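Substrate binding periplasmic protein (Ralstonia solanacearum, PDB 3LOP) binds leucine between its two lobes and probably serves as the periplasmic substrate-capturing component of an amino-acid ABC transporter. Local coordinates at residues P13-Q18 with D53-I58; I139-I144 with V197-L202. All blocks are in the same frame, centred on the assembly; numbering follows the deposited sequence.

How the interactions relate
Both contacts lie at strand ends of parallel sheets, interaction 1 beyond the carboxyl ends, interaction 2 at the amino ends, where a loop and a strand start meet. Interaction 1 joins the loops that follow strands 6-12 and 47-53, neighbours in the five-stranded sheet, and reaches the leucine pocket through Gln-18. Interaction 2, between strands 144-149 and 199-203 of the four-stranded sheet, is far from that pocket, its centre about 32 Å from that of interaction 1. Interaction 1 is the more buried, interaction 2 the more peripheral. In 13-18 with 53-58 a carboxylate gathers backbone N-H groups and a hydroxyl, whereas in 139-144 with 197-202 a neutral amide oxygen takes two backbone N-H groups beside a beta bridge.

Interaction 1 of 2, residues P13-Q18 with D53-I58; sequences PLSGSQ and DDEQKI. With LEU (leucine), chain B.
Asp-53 OD1 is gripped by two backbone N-H groups, one from each loop. Leu-14 N donates to Asp-53 OD1 at 2.9 Å in a nearly straight bond (168°), and Glu-55 N, closing an Asx turn, donates to the same OD1, also at 2.9 Å. The two donors approach from opposite faces of the carboxylate, both well out of its plane. The other oxygen, OD2, receives Ser-15 OG at 2.7 Å on its syn lone pair, so bonds to both oxygens fix the rotation of the group. With CG anti to the backbone N (chi1 -174°), the Asp-53 side chain slides past that of Leu-14, whose CB packs on its CG at 3.6 Å. Next along the loop, Asp-54 OD2 bonds Ser-11 OG.

Pro-13 bears on the same turn with its ring: CG touches Gln-56 CB at 3.5 Å and lies against Asp-54 OD1. Gln-56 and Lys-57 complete a type I' turn that starts at Asp-54. A water accepts from Gln-18 N at 2.9 Å and lies within hydrogen-bonding distance of Ser-15 O and, weakly, of Glu-55 O across the contact, just ahead of helix 19-38.

Gln-18, the N-cap of that helix, turns its chain about the CB-CG bond (chi2 -82°), and the bend carries its amide into the pocket. There NE2 donates to the bound leucine's O at 2.8 Å, almost straight. The Gln-56 side chain crosses that of Gln-18 at a slant, against its CG. Ala-106 and Arg-285 also bond the ligand. Loops leaving the carboxyl ends of adjacent parallel strands and leading into helices, one of them lining the ligand cleft, are characteristic of the periplasmic binding protein fold.

Interaction 2 of 2, residues I139-I144 with V197-L202; sequences IGVTRI and VQAIFL
The guanidinium of Arg-143 has the amide of Gln-198 stacked on one face: Gln-198 CD sits 3.8 Å above the guanidinium plane, over its centre, and the two planes are 26° apart. NE2 of Gln-198 is nearest to Arg-143 NH2, at 3.6 Å, a face contact in which the amide nitrogen lies over the cation. A bend at chi3 (-69°) folds the arginine chain back over the amide, and its NE has a long, weak ion pair with Asp-196.

The amide oxygen is held by successive backbone groups. Thr-142 N donates to Gln-198 OE1 at 2.8 Å in the carbonyl plane, and Arg-143 N donates to OE1 at 2.9 Å from a position tilted out of it. At the other end of the amide, water 2 accepts from NE2 and donates to Gly-140 O, and it also bonds Thr-142 OG1. Gly-140 is the C-prime residue of the Schellman motif that ends helix 125-138. The chain then turns into strand 144-149, which runs parallel to strand 199-203 in the central sheet of this lobe; the bridge pairs Ile-144 with Ala-199.

Arg-143 O starts the pairing by accepting from Gln-198 N at 2.8 Å, with a weak second bond from Ala-199 N. Ile-144 CA makes a CA-H...O contact to Ala-199 O at 3.4 Å. The side chains of Ile-144 and Ala-199 lie on the same face of the sheet, where Leu-136 of helix 125-138 meets Ala-199. Val-141 packs its CG1 near Ala-199 CB and at 3.6 Å from Gln-198 OE1, while Val-197 CG1 rests against the Ile-144 backbone.

Interaction 1 of 2, residues P13-Q18 with D53-I58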
# COMPACT_ATOMS: atom_id res chain seq x y z
N PRO A 13 -6.18 -8.71 5.42
CA PRO A 13 -5.95 -10.13 5.13
C PRO A 13 -4.83 -10.76 5.95
O PRO A 13 -3.66 -10.46 5.72
CB PRO A 13 -5.63 -10.14 3.64
CG PRO A 13 -6.20 -8.83 3.13
CD PRO A 13 -5.87 -7.89 4.24
N LEU A 14 -5.19 -11.62 6.88
CA LEU A 14 -4.19 -12.30 7.70
C LEU A 14 -4.05 -13.75 7.24
O LEU A 14 -3.16 -14.48 7.67
CB LEU A 14 -4.57 -12.22 9.18
CG LEU A 14 -4.53 -10.78 9.74
CD1 LEU A 14 -5.03 -10.77 11.17
CD2 LEU A 14 -3.11 -10.24 9.66
N SER A 15 -4.95 -14.16 6.34
CA SER A 15 -4.92 -15.50 5.75
C SER A 15 -5.33 -15.35 4.29
O SER A 15 -5.86 -14.31 3.89
CB SER A 15 -5.87 -16.45 6.50
OG SER A 15 -7.22 -16.03 6.39
N GLY A 16 -5.09 -16.38 3.49
CA GLY A 16 -5.45 -16.30 2.09
C GLY A 16 -4.34 -15.74 1.23
O GLY A 16 -3.22 -15.52 1.69
N SER A 17 -4.66 -15.48 -0.04
CA SER A 17 -3.70 -14.98 -1.01
C SER A 17 -2.98 -13.68 -0.64
O SER A 17 -1.84 -13.46 -1.05
CB SER A 17 -4.39 -14.80 -2.37
OG SER A 17 -3.46 -14.35 -3.34
N GLN A 18 -3.66 -12.83 0.12
CA GLN A 18 -3.09 -11.55 0.53
C GLN A 18 -2.52 -11.53 1.94
O GLN A 18 -2.16 -10.47 2.45
CB GLN A 18 -4.17 -10.46 0.41
CG GLN A 18 -4.38 -9.95 -0.99
CD GLN A 18 -3.35 -8.90 -1.37
OE1 GLN A 18 -2.15 -9.18 -1.46
NE2 GLN A 18 -3.82 -7.68 -1.59
N ASP A 53 -8.98 -10.45 10.79
CA ASP A 53 -8.76 -11.01 9.47
C ASP A 53 -10.02 -10.90 8.62
O ASP A 53 -11.10 -11.29 9.06
CB ASP A 53 -8.37 -12.49 9.66
CG ASP A 53 -7.97 -13.19 8.37
OD1 ASP A 53 -7.86 -12.54 7.31
OD2 ASP A 53 -7.76 -14.42 8.43
N ASP A 54 -9.89 -10.35 7.41
CA ASP A 54 -11.04 -10.28 6.52
C ASP A 54 -10.82 -11.14 5.27
O ASP A 54 -11.70 -11.24 4.42
CB ASP A 54 -11.40 -8.83 6.12
CG ASP A 54 -10.24 -8.08 5.48
OD1 ASP A 54 -9.32 -8.70 4.92
OD2 ASP A 54 -10.29 -6.83 5.51
N GLU A 55 -9.64 -11.77 5.19
CA GLU A 55 -9.30 -12.63 4.05
C GLU A 55 -9.44 -11.88 2.73
O GLU A 55 -9.54 -12.49 1.67
CB GLU A 55 -10.22 -13.86 4.05
CG GLU A 55 -10.19 -14.69 5.33
CD GLU A 55 -11.20 -15.82 5.34
OE1 GLU A 55 -11.13 -16.70 4.45
OE2 GLU A 55 -12.08 -15.84 6.23
N GLN A 56 -9.41 -10.55 2.82
CA GLN A 56 -9.60 -9.64 1.70
C GLN A 56 -10.96 -9.83 1.03
O GLN A 56 -11.17 -9.44 -0.11
CB GLN A 56 -8.49 -9.76 0.64
CG GLN A 56 -8.39 -8.45 -0.17
CD GLN A 56 -7.56 -8.54 -1.43
OE1 GLN A 56 -7.67 -9.50 -2.20
NE2 GLN A 56 -6.77 -7.51 -1.68
N LYS A 57 -11.89 -10.44 1.76
CA LYS A 57 -13.24 -10.63 1.24
C LYS A 57 -13.96 -9.31 1.49
O LYS A 57 -14.06 -8.85 2.62
CB LYS A 57 -13.94 -11.78 1.97
CG LYS A 57 -13.32 -13.13 1.68
CD LYS A 57 -14.02 -14.25 2.43
CE LYS A 57 -13.43 -15.60 2.07
NZ LYS A 57 -14.13 -16.71 2.76
N ILE A 58 -14.46 -8.71 0.42
CA ILE A 58 -15.14 -7.42 0.51
C ILE A 58 -16.22 -7.33 1.59
O ILE A 58 -16.23 -6.39 2.39
CB ILE A 58 -15.74 -7.03 -0.86
CG1 ILE A 58 -14.62 -7.02 -1.91
CG2 ILE A 58 -16.39 -5.66 -0.78
CD1 ILE A 58 -15.12 -6.91 -3.33
N LEU B . -4.43 -2.76 -1.31
CA LEU B . -4.00 -3.88 -2.18
C LEU B . -2.59 -4.30 -1.84
O LEU B . -2.23 -5.44 -2.18
CB LEU B . -4.07 -3.44 -3.64
CG LEU B . -5.43 -2.78 -3.82
CD1 LEU B . -5.32 -1.61 -4.69
CD2 LEU B . -6.40 -3.75 -4.36
OXT LEU B . -1.86 -3.47 -1.24
O HOH W 1 -6.26 -12.87 1.35

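Interaction 2 of 2, residues I139-I144 with V197-L202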
# COMPACT_ATOMS: atom_id res chain seq x y z
N ILE A 139 12.23 6.60 -23.06
CA ILE A 139 13.36 5.82 -23.53
C ILE A 139 13.05 5.04 -24.81
O ILE A 139 13.84 4.21 -25.24
CB ILE A 139 13.88 4.82 -22.46
CG1 ILE A 139 12.79 3.81 -22.11
CG2 ILE A 139 14.33 5.59 -21.23
CD1 ILE A 139 13.28 2.70 -21.20
N GLY A 140 11.89 5.30 -25.41
CA GLY A 140 11.55 4.65 -26.66
C GLY A 140 10.60 3.47 -26.68
O GLY A 140 10.34 2.92 -27.76
N VAL A 141 10.10 3.05 -25.53
CA VAL A 141 9.18 1.92 -25.48
C VAL A 141 7.84 2.30 -26.10
O VAL A 141 7.29 3.37 -25.82
CB VAL A 141 8.94 1.46 -24.03
CG1 VAL A 141 7.85 0.40 -23.98
CG2 VAL A 141 10.24 0.90 -23.46
N THR A 142 7.32 1.43 -26.96
CA THR A 142 6.03 1.69 -27.60
C THR A 142 5.05 0.53 -27.45
O THR A 142 3.85 0.71 -27.68
CB THR A 142 6.20 1.97 -29.10
OG1 THR A 142 6.86 0.86 -29.72
CG2 THR A 142 7.01 3.23 -29.31
N ARG A 143 5.54 -0.64 -27.06
CA ARG A 143 4.68 -1.80 -26.91
C ARG A 143 4.62 -2.26 -25.46
O ARG A 143 5.54 -2.90 -24.96
CB ARG A 143 5.17 -2.94 -27.81
CG ARG A 143 5.18 -2.54 -29.28
CD ARG A 143 5.45 -3.72 -30.20
NE ARG A 143 6.80 -4.25 -30.09
CZ ARG A 143 7.88 -3.69 -30.63
NH1 ARG A 143 7.77 -2.56 -31.33
NH2 ARG A 143 9.07 -4.26 -30.49
N ILE A 144 3.52 -1.92 -24.80
CA ILE A 144 3.34 -2.25 -23.40
C ILE A 144 2.16 -3.19 -23.15
O ILE A 144 1.08 -3.01 -23.70
CB ILE A 144 3.14 -0.96 -22.58
CG1 ILE A 144 4.39 -0.08 -22.72
CG2 ILE A 144 2.87 -1.28 -21.11
CD1 ILE A 144 4.26 1.31 -22.10
N VAL A 197 5.50 -7.58 -26.65
CA VAL A 197 5.68 -6.42 -25.79
C VAL A 197 7.10 -6.20 -25.28
O VAL A 197 7.84 -7.15 -25.05
CB VAL A 197 4.71 -6.49 -24.59
CG1 VAL A 197 3.27 -6.41 -25.08
CG2 VAL A 197 4.92 -7.79 -23.82
N GLN A 198 7.45 -4.93 -25.09
CA GLN A 198 8.77 -4.55 -24.61
C GLN A 198 8.77 -4.39 -23.09
O GLN A 198 9.81 -4.47 -22.45
CB GLN A 198 9.21 -3.24 -25.25
CG GLN A 198 9.37 -3.32 -26.75
CD GLN A 198 9.28 -1.97 -27.42
OE1 GLN A 198 8.36 -1.19 -27.15
NE2 GLN A 198 10.22 -1.68 -28.31
N ALA A 199 7.58 -4.17 -22.54
CA ALA A 199 7.44 -3.99 -21.10
C ALA A 199 6.06 -4.46 -20.68
O ALA A 199 5.10 -4.39 -21.45
CB ALA A 199 7.62 -2.51 -20.74
N ILE A 200 5.96 -4.97 -19.46
CA ILE A 200 4.69 -5.43 -18.92
C ILE A 200 4.50 -4.79 -17.55
O ILE A 200 5.35 -4.92 -16.67
CB ILE A 200 4.65 -6.96 -18.76
CG1 ILE A 200 4.66 -7.62 -20.14
CG2 ILE A 200 3.40 -7.37 -17.99
CD1 ILE A 200 4.80 -9.13 -20.10
N PHE A 201 3.38 -4.09 -17.40
CA PHE A 201 3.05 -3.41 -16.16
C PHE A 201 2.14 -4.31 -15.34
O PHE A 201 1.16 -4.86 -15.85
CB PHE A 201 2.35 -2.09 -16.47
CG PHE A 201 2.04 -1.26 -15.26
CD1 PHE A 201 0.87 -1.47 -14.54
CD2 PHE A 201 2.94 -0.29 -14.83
CE1 PHE A 201 0.59 -0.72 -13.41
CE2 PHE A 201 2.67 0.47 -13.69
CZ PHE A 201 1.49 0.25 -12.98
N LEU A 202 2.47 -4.47 -14.06
CA LEU A 202 1.69 -5.33 -13.18
C LEU A 202 0.72 -4.57 -12.27
O LEU A 202 1.13 -3.99 -11.26
CB LEU A 202 2.62 -6.19 -12.32
CG LEU A 202 3.76 -6.92 -13.05
CD1 LEU A 202 4.61 -7.66 -12.02
CD2 LEU A 202 3.19 -7.90 -14.08
O HOH W 2 9.57 0.95 -29.67